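L-lysine 6-oxidase (Marinomonas mediterranea, PDB 3WEU) oxidises the epsilon-amino group of L-lysine by means of a cysteine tryptophylquinone cofactor, producing hydrogen peroxide that makes it antibacterial. Local coordinates at residues D20-N25 and I194-Y199; P33-V38 and P42-V47. One frame throughout, in Å; residues are numbered along the deposited sequence.

Strand 22-24 of contact 1 runs beside strand 34-36 of contact 2, joined by L24 N to Y34 O, 2.8 Å, a probable hydrogen bond. The 20-25 with 194-199 pair (contact 1) is closed over a chain distance of 169 residues, and the hairpin 33-38 with 42-47 (contact 2) is nested inside that loop, the centres about 12 Å apart. R57 is a second link between the two: it forms weak hydrogen bonds with N21 and F22 of contact 1 and also reaches contact 2. Neither contact includes C516 or W581, the cross-linked cofactor residues; both lie in the N-terminal family region.

Contact 1 of 2, residues D20-N25 and I194-Y199; sequences DNFVLN and IVLGGY. With EDO (1,2-ethanediol), chain L.
F22 and L196 meet at a buried spot in the beta sheet of the N-terminal family region, where strands 22-24 and 193-196 both bond to strand 58-66 rather than to each other; the CA atoms of F22 and L196 are 8.4 Å apart, so the contact is made by side chains alone. L196 crosses F22 at about a right angle and uses both of its methyls. CD1 sits over the middle of the F22 ring in a CH-pi contact, 3.9 Å from the centroid and 11° off the normal, while L196 CD2 packs against F22 CB at 3.6 Å. With chi1 at 53°, the F22 CG lies between the backbone N and the carbonyl carbon, and the ring is held with L196 over one face and the H36 ring stacked against the opposite one. Beside this pair, L24 CD2 reaches I194 CD1 at 4.1 Å, again crosswise. At the far end of 20-25, N21 ND2 donates to O2 of an ethanediol, 3.0 Å and 163°, probably from the crystallisation liquor. Between the two strands everything is hydrocarbon and ring, which implies cohesion by dispersion and burial, while the backbone bonding goes to neighbouring strands, among them 58-66, which pairs with both.

Contact 2 of 2, residues P33-V38 and P42-V47; sequences PYEHDV and PTTTVV
E35 OE2 accepts the backbone N-H of V47 at 2.8 Å in a nearly straight bond (168°), using the anti lone pair, the one turned away from OE1. The carboxylate gets there because its chain bends at chi2 (-62°), folding back alongside V46; OE1 forms a salt bridge with R57, so both oxygens have partners and the group is probably kept ionised. The backbone of E35 is gripped as well. Its O receives T43 N at 2.8 Å, the donor lying above the carbonyl plane, and its N gives a more bent bond to T44 O, also 2.8 Å. Further along, V46 N bonds to P33 O at 2.9 Å. Together these bonds close an antiparallel beta hairpin interrupted by a beta bulge: Y34 pairs with T45 and H36 with P42, both as non-hydrogen-bonded pairs, so that the 42-47 side carries one extra residue. H36 ND1 donates in its ring plane to D37 O, while D37 OD1 takes the N-H of K41 in the connecting turn. A water lies 2.6 Å from T43 OG1. The Y34 ring carries T45 CG2 over one face, offset toward the rim and 4.1 Å from the centroid, with T43 O at its edge. P42 CB touches Y34 CB at 3.9 Å, and P33 CG meets V46 CG1 at 4.1 Å, P33 and V46 also packing on V23.

Contact 1 of 2, residues D20-N25 and I194-Y199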
ATOM      1  N   ASP A  20      -7.267  27.008 -26.419  1.00 19.43           N
ATOM      2  CA  ASP A  20      -8.018  28.004 -27.161  1.00 22.86           C
ATOM      3  C   ASP A  20      -9.539  27.789 -27.122  1.00 21.74           C
ATOM      4  O   ASP A  20     -10.283  28.526 -27.738  1.00 21.31           O
ATOM      5  CB  ASP A  20      -7.563  28.000 -28.644  1.00 26.21           C
ATOM      6  CG  ASP A  20      -6.168  28.591 -28.798  1.00 31.41           C
ATOM      7  OD1 ASP A  20      -5.696  29.296 -27.881  1.00 32.04           O
ATOM      8  OD2 ASP A  20      -5.526  28.300 -29.822  1.00 37.18           O
ATOM      9  N   ASN A  21      -9.983  26.722 -26.450  1.00 20.36           N
ATOM     10  CA  ASN A  21     -11.407  26.331 -26.446  1.00 19.53           C
ATOM     11  C   ASN A  21     -12.012  26.591 -25.049  1.00 18.91           C
ATOM     12  O   ASN A  21     -11.841  25.774 -24.113  1.00 18.91           O
ATOM     13  CB  ASN A  21     -11.552  24.858 -26.829  1.00 20.26           C
ATOM     14  CG  ASN A  21     -12.988  24.411 -27.004  1.00 19.87           C
ATOM     15  OD1 ASN A  21     -13.913  25.208 -26.930  1.00 20.90           O
ATOM     16  ND2 ASN A  21     -13.182  23.139 -27.277  1.00 20.57           N
ATOM     17  N   PHE A  22     -12.735  27.692 -24.925  1.00 17.19           N
ATOM     18  CA  PHE A  22     -13.207  28.129 -23.606  1.00 16.39           C
ATOM     19  C   PHE A  22     -14.567  28.804 -23.715  1.00 17.51           C
ATOM     20  O   PHE A  22     -14.973  29.252 -24.789  1.00 16.64           O
ATOM     21  CB  PHE A  22     -12.222  29.073 -22.903  1.00 16.59           C
ATOM     22  CG  PHE A  22     -11.803  30.244 -23.725  1.00 17.38           C
ATOM     23  CD1 PHE A  22     -12.476  31.454 -23.651  1.00 20.01           C
ATOM     24  CD2 PHE A  22     -10.724  30.135 -24.570  1.00 18.18           C
ATOM     25  CE1 PHE A  22     -12.125  32.544 -24.433  1.00 20.03           C
ATOM     26  CE2 PHE A  22     -10.337  31.245 -25.374  1.00 19.47           C
ATOM     27  CZ  PHE A  22     -11.053  32.423 -25.313  1.00 18.56           C
ATOM     28  N   VAL A  23     -15.220  28.926 -22.557  1.00 15.88           N
ATOM     29  CA  VAL A  23     -16.396  29.689 -22.424  1.00 16.03           C
ATOM     30  C   VAL A  23     -16.102  30.910 -21.550  1.00 17.62           C
ATOM     31  O   VAL A  23     -15.092  30.958 -20.849  1.00 16.19           O
ATOM     32  CB  VAL A  23     -17.562  28.809 -21.862  1.00 16.60           C
ATOM     33  CG1 VAL A  23     -17.896  27.693 -22.844  1.00 18.95           C
ATOM     34  CG2 VAL A  23     -17.240  28.138 -20.547  1.00 15.57           C
ATOM     35  N   LEU A  24     -17.004  31.884 -21.602  1.00 16.68           N
ATOM     36  CA  LEU A  24     -16.941  33.029 -20.760  1.00 17.22           C
ATOM     37  C   LEU A  24     -17.904  32.911 -19.561  1.00 16.85           C
ATOM     38  O   LEU A  24     -18.782  32.031 -19.443  1.00 15.16           O
ATOM     39  CB  LEU A  24     -17.299  34.287 -21.564  1.00 16.44           C
ATOM     40  CG  LEU A  24     -16.325  34.535 -22.732  1.00 17.44           C
ATOM     41  CD1 LEU A  24     -16.707  35.782 -23.439  1.00 17.95           C
ATOM     42  CD2 LEU A  24     -14.869  34.602 -22.261  1.00 17.64           C
ATOM     43  N   ASN A  25     -17.716  33.854 -18.657  1.00 16.24           N
ATOM     44  CA  ASN A  25     -18.315  33.765 -17.335  1.00 16.73           C
ATOM     45  C   ASN A  25     -19.809  33.880 -17.355  1.00 15.51           C
ATOM     46  O   ASN A  25     -20.398  34.520 -18.224  1.00 17.85           O
ATOM     47  CB  ASN A  25     -17.831  34.894 -16.429  1.00 15.90           C
ATOM     48  CG  ASN A  25     -17.888  36.232 -17.095  1.00 17.91           C
ATOM     49  OD1 ASN A  25     -17.029  36.574 -17.936  1.00 18.70           O
ATOM     50  ND2 ASN A  25     -18.899  37.032 -16.731  1.00 18.44           N
ATOM     51  N   ILE A 194      -9.644  39.045 -20.062  1.00 15.39           N
ATOM     52  CA  ILE A 194     -10.204  37.714 -19.806  1.00 17.98           C
ATOM     53  C   ILE A 194      -9.167  36.919 -19.130  1.00 17.97           C
ATOM     54  O   ILE A 194      -8.060  36.751 -19.650  1.00 16.43           O
ATOM     55  CB  ILE A 194     -10.629  37.000 -21.138  1.00 17.03           C
ATOM     56  CG1 ILE A 194     -11.787  37.740 -21.739  1.00 17.66           C
ATOM     57  CG2 ILE A 194     -11.007  35.527 -20.901  1.00 18.12           C
ATOM     58  CD1 ILE A 194     -12.043  37.472 -23.222  1.00 18.90           C
ATOM     59  N   VAL A 195      -9.462  36.426 -17.934  1.00 16.42           N
ATOM     60  CA  VAL A 195      -8.541  35.531 -17.289  1.00 15.58           C
ATOM     61  C   VAL A 195      -9.033  34.110 -17.311  1.00 15.87           C
ATOM     62  O   VAL A 195     -10.168  33.849 -16.959  1.00 15.62           O
ATOM     63  CB  VAL A 195      -8.349  35.906 -15.814  1.00 18.11           C
ATOM     64  CG1 VAL A 195      -7.326  34.964 -15.155  1.00 18.02           C
ATOM     65  CG2 VAL A 195      -7.965  37.375 -15.682  1.00 18.58           C
ATOM     66  N   LEU A 196      -8.199  33.214 -17.795  1.00 14.04           N
ATOM     67  CA  LEU A 196      -8.442  31.820 -17.806  1.00 15.77           C
ATOM     68  C   LEU A 196      -7.421  31.221 -16.866  1.00 17.32           C
ATOM     69  O   LEU A 196      -6.240  31.667 -16.826  1.00 18.33           O
ATOM     70  CB  LEU A 196      -8.278  31.285 -19.218  1.00 15.85           C
ATOM     71  CG  LEU A 196      -9.301  31.781 -20.237  1.00 16.09           C
ATOM     72  CD1 LEU A 196      -8.770  31.843 -21.640  1.00 17.05           C
ATOM     73  CD2 LEU A 196     -10.447  30.814 -20.286  1.00 17.49           C
ATOM     74  N   GLY A 197      -7.855  30.233 -16.098  1.00 17.58           N
ATOM     75  CA  GLY A 197      -7.045  29.595 -15.072  1.00 17.21           C
ATOM     76  C   GLY A 197      -6.431  28.308 -15.554  1.00 17.41           C
ATOM     77  O   GLY A 197      -6.250  28.094 -16.734  1.00 16.91           O
ATOM     78  N   GLY A 198      -6.154  27.436 -14.608  1.00 17.34           N
ATOM     79  CA  GLY A 198      -5.505  26.154 -14.850  1.00 17.29           C
ATOM     80  C   GLY A 198      -6.227  25.157 -15.723  1.00 17.95           C
ATOM     81  O   GLY A 198      -7.414  25.324 -16.153  1.00 17.51           O
ATOM     82  N   TYR A 199      -5.487  24.086 -15.937  1.00 17.84           N
ATOM     83  CA  TYR A 199      -5.834  23.045 -16.818  1.00 19.14           C
ATOM     84  C   TYR A 199      -6.268  21.755 -16.127  1.00 19.61           C
ATOM     85  O   TYR A 199      -6.634  20.801 -16.823  1.00 20.09           O
ATOM     86  CB  TYR A 199      -4.661  22.773 -17.735  1.00 21.44           C
ATOM     87  CG  TYR A 199      -4.329  23.908 -18.638  1.00 21.46           C
ATOM     88  CD1 TYR A 199      -3.353  24.864 -18.271  1.00 22.06           C
ATOM     89  CD2 TYR A 199      -5.068  24.127 -19.805  1.00 22.55           C
ATOM     90  CE1 TYR A 199      -3.066  25.938 -19.115  1.00 21.98           C
ATOM     91  CE2 TYR A 199      -4.811  25.212 -20.634  1.00 23.38           C
ATOM     92  CZ  TYR A 199      -3.816  26.111 -20.296  1.00 23.72           C
ATOM     93  OH  TYR A 199      -3.538  27.141 -21.136  1.00 22.22           O
TER
HETATM   94  C1  EDO L 810     -14.943  21.027 -30.192  1.00 32.99           C
HETATM   95  O1  EDO L 810     -14.466  19.769 -29.781  1.00 32.31           O
HETATM   96  C2  EDO L 810     -16.165  21.304 -29.406  1.00 32.59           C
HETATM   97  O2  EDO L 810     -15.770  22.162 -28.308  1.00 27.26           O

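Contact 2 of 2, residues P33-V38 and P42-V47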
ATOM      1  N   PRO A  33     -22.545  29.709 -18.187  1.00 14.67           N
ATOM      2  CA  PRO A  33     -21.448  30.382 -18.895  1.00 15.13           C
ATOM      3  C   PRO A  33     -21.769  30.487 -20.391  1.00 15.42           C
ATOM      4  O   PRO A  33     -22.751  29.908 -20.867  1.00 15.25           O
ATOM      5  CB  PRO A  33     -20.261  29.462 -18.665  1.00 14.52           C
ATOM      6  CG  PRO A  33     -20.899  28.125 -18.574  1.00 16.07           C
ATOM      7  CD  PRO A  33     -22.202  28.338 -17.850  1.00 15.36           C
ATOM      8  N   TYR A  34     -20.981  31.296 -21.118  1.00 16.09           N
ATOM      9  CA  TYR A  34     -21.325  31.733 -22.463  1.00 16.73           C
ATOM     10  C   TYR A  34     -20.364  31.299 -23.514  1.00 17.85           C
ATOM     11  O   TYR A  34     -19.169  31.312 -23.315  1.00 15.92           O
ATOM     12  CB  TYR A  34     -21.367  33.284 -22.527  1.00 16.50           C
ATOM     13  CG  TYR A  34     -22.673  33.807 -22.127  1.00 16.18           C
ATOM     14  CD1 TYR A  34     -23.069  33.831 -20.759  1.00 18.67           C
ATOM     15  CD2 TYR A  34     -23.574  34.208 -23.086  1.00 18.47           C
ATOM     16  CE1 TYR A  34     -24.327  34.264 -20.408  1.00 20.02           C
ATOM     17  CE2 TYR A  34     -24.854  34.595 -22.751  1.00 19.70           C
ATOM     18  CZ  TYR A  34     -25.203  34.635 -21.418  1.00 21.31           C
ATOM     19  OH  TYR A  34     -26.427  35.083 -21.167  1.00 21.87           O
ATOM     20  N   GLU A  35     -20.908  30.907 -24.666  1.00 16.15           N
ATOM     21  CA  GLU A  35     -20.111  30.839 -25.866  1.00 15.58           C
ATOM     22  C   GLU A  35     -19.699  32.262 -26.231  1.00 17.01           C
ATOM     23  O   GLU A  35     -20.254  33.268 -25.694  1.00 16.14           O
ATOM     24  CB  GLU A  35     -20.912  30.223 -27.010  1.00 16.92           C
ATOM     25  CG  GLU A  35     -21.409  28.804 -26.800  1.00 17.27           C
ATOM     26  CD  GLU A  35     -20.342  27.761 -26.623  1.00 19.24           C
ATOM     27  OE1 GLU A  35     -19.215  27.956 -27.160  1.00 19.35           O
ATOM     28  OE2 GLU A  35     -20.685  26.709 -26.040  1.00 19.87           O
ATOM     29  N   HIS A  36     -18.737  32.377 -27.138  1.00 15.75           N
ATOM     30  CA  HIS A  36     -18.325  33.677 -27.565  1.00 16.88           C
ATOM     31  C   HIS A  36     -18.028  33.720 -29.065  1.00 18.46           C
ATOM     32  O   HIS A  36     -17.821  32.676 -29.666  1.00 18.92           O
ATOM     33  CB  HIS A  36     -17.077  34.090 -26.758  1.00 16.61           C
ATOM     34  CG  HIS A  36     -15.919  33.199 -27.002  1.00 19.06           C
ATOM     35  ND1 HIS A  36     -15.116  33.319 -28.117  1.00 20.39           N
ATOM     36  CD2 HIS A  36     -15.430  32.155 -26.291  1.00 19.07           C
ATOM     37  CE1 HIS A  36     -14.213  32.359 -28.109  1.00 20.40           C
ATOM     38  NE2 HIS A  36     -14.391  31.625 -27.019  1.00 22.11           N
ATOM     39  N   ASP A  37     -17.925  34.932 -29.602  1.00 20.27           N
ATOM     40  CA  ASP A  37     -17.564  35.150 -31.045  1.00 23.26           C
ATOM     41  C   ASP A  37     -16.069  35.371 -31.188  1.00 24.99           C
ATOM     42  O   ASP A  37     -15.378  35.304 -30.231  1.00 19.28           O
ATOM     43  CB  ASP A  37     -18.281  36.324 -31.663  1.00 23.74           C
ATOM     44  CG  ASP A  37     -17.973  37.637 -31.020  1.00 25.42           C
ATOM     45  OD1 ASP A  37     -16.950  37.907 -30.360  1.00 21.22           O
ATOM     46  OD2 ASP A  37     -18.843  38.454 -31.174  1.00 22.59           O
ATOM     47  N   VAL A  38     -15.580  35.644 -32.407  1.00 24.07           N
ATOM     48  CA  VAL A  38     -14.136  35.753 -32.616  1.00 23.40           C
ATOM     49  C   VAL A  38     -13.491  36.943 -31.970  1.00 21.92           C
ATOM     50  O   VAL A  38     -12.287  36.910 -31.780  1.00 22.74           O
ATOM     51  CB  VAL A  38     -13.776  35.753 -34.134  1.00 26.28           C
ATOM     52  CG1 VAL A  38     -14.204  34.406 -34.703  1.00 32.14           C
ATOM     53  CG2 VAL A  38     -14.403  36.927 -34.819  1.00 24.84           C
ATOM     54  N   PRO A  42     -19.391  37.646 -25.456  1.00 18.59           N
ATOM     55  CA  PRO A  42     -20.314  36.566 -25.143  1.00 19.19           C
ATOM     56  C   PRO A  42     -21.448  36.562 -26.147  1.00 20.21           C
ATOM     57  O   PRO A  42     -21.907  37.647 -26.558  1.00 19.54           O
ATOM     58  CB  PRO A  42     -20.825  36.916 -23.757  1.00 21.17           C
ATOM     59  CG  PRO A  42     -20.329  38.287 -23.445  1.00 22.59           C
ATOM     60  CD  PRO A  42     -19.280  38.648 -24.387  1.00 19.21           C
ATOM     61  N   THR A  43     -21.870  35.391 -26.589  1.00 19.86           N
ATOM     62  CA  THR A  43     -22.959  35.292 -27.526  1.00 19.19           C
ATOM     63  C   THR A  43     -24.166  34.611 -26.846  1.00 18.55           C
ATOM     64  O   THR A  43     -24.984  35.282 -26.280  1.00 20.77           O
ATOM     65  CB  THR A  43     -22.515  34.572 -28.790  1.00 18.99           C
ATOM     66  OG1 THR A  43     -21.862  33.345 -28.482  1.00 20.19           O
ATOM     67  CG2 THR A  43     -21.511  35.498 -29.618  1.00 20.66           C
ATOM     68  N   THR A  44     -24.243  33.325 -26.999  1.00 19.27           N
ATOM     69  CA  THR A  44     -25.307  32.466 -26.494  1.00 21.42           C
ATOM     70  C   THR A  44     -24.762  31.743 -25.302  1.00 18.64           C
ATOM     71  O   THR A  44     -23.546  31.634 -25.148  1.00 17.31           O
ATOM     72  CB  THR A  44     -25.710  31.361 -27.493  1.00 22.98           C
ATOM     73  OG1 THR A  44     -24.667  30.357 -27.620  1.00 26.84           O
ATOM     74  CG2 THR A  44     -25.993  31.861 -28.803  1.00 27.60           C
ATOM     75  N   THR A  45     -25.638  31.189 -24.479  1.00 17.07           N
ATOM     76  CA  THR A  45     -25.164  30.319 -23.416  1.00 17.29           C
ATOM     77  C   THR A  45     -24.536  29.072 -23.983  1.00 19.52           C
ATOM     78  O   THR A  45     -24.734  28.666 -25.167  1.00 16.92           O
ATOM     79  CB  THR A  45     -26.269  29.969 -22.445  1.00 18.70           C
ATOM     80  OG1 THR A  45     -27.381  29.575 -23.202  1.00 17.48           O
ATOM     81  CG2 THR A  45     -26.633  31.169 -21.679  1.00 19.13           C
ATOM     82  N   VAL A  46     -23.715  28.459 -23.156  1.00 16.78           N
ATOM     83  CA  VAL A  46     -22.920  27.289 -23.524  1.00 17.62           C
ATOM     84  C   VAL A  46     -23.749  26.198 -24.178  1.00 17.12           C
ATOM     85  O   VAL A  46     -24.843  25.860 -23.717  1.00 17.51           O
ATOM     86  CB  VAL A  46     -22.235  26.714 -22.275  1.00 16.76           C
ATOM     87  CG1 VAL A  46     -23.278  26.255 -21.284  1.00 16.07           C
ATOM     88  CG2 VAL A  46     -21.328  25.529 -22.603  1.00 17.04           C
ATOM     89  N   VAL A  47     -23.215  25.655 -25.262  1.00 16.92           N
ATOM     90  CA  VAL A  47     -23.813  24.502 -25.882  1.00 18.77           C
ATOM     91  C   VAL A  47     -23.274  23.282 -25.162  1.00 17.45           C
ATOM     92  O   VAL A  47     -24.034  22.678 -24.421  1.00 18.32           O
ATOM     93  CB  VAL A  47     -23.517  24.485 -27.391  1.00 20.71           C
ATOM     94  CG1 VAL A  47     -24.101  23.242 -28.035  1.00 23.36           C
ATOM     95  CG2 VAL A  47     -24.044  25.775 -28.045  1.00 24.95           C
TER
HETATM   96  O   HOH W   1     -21.020  32.112 -30.562  1.00 26.53           O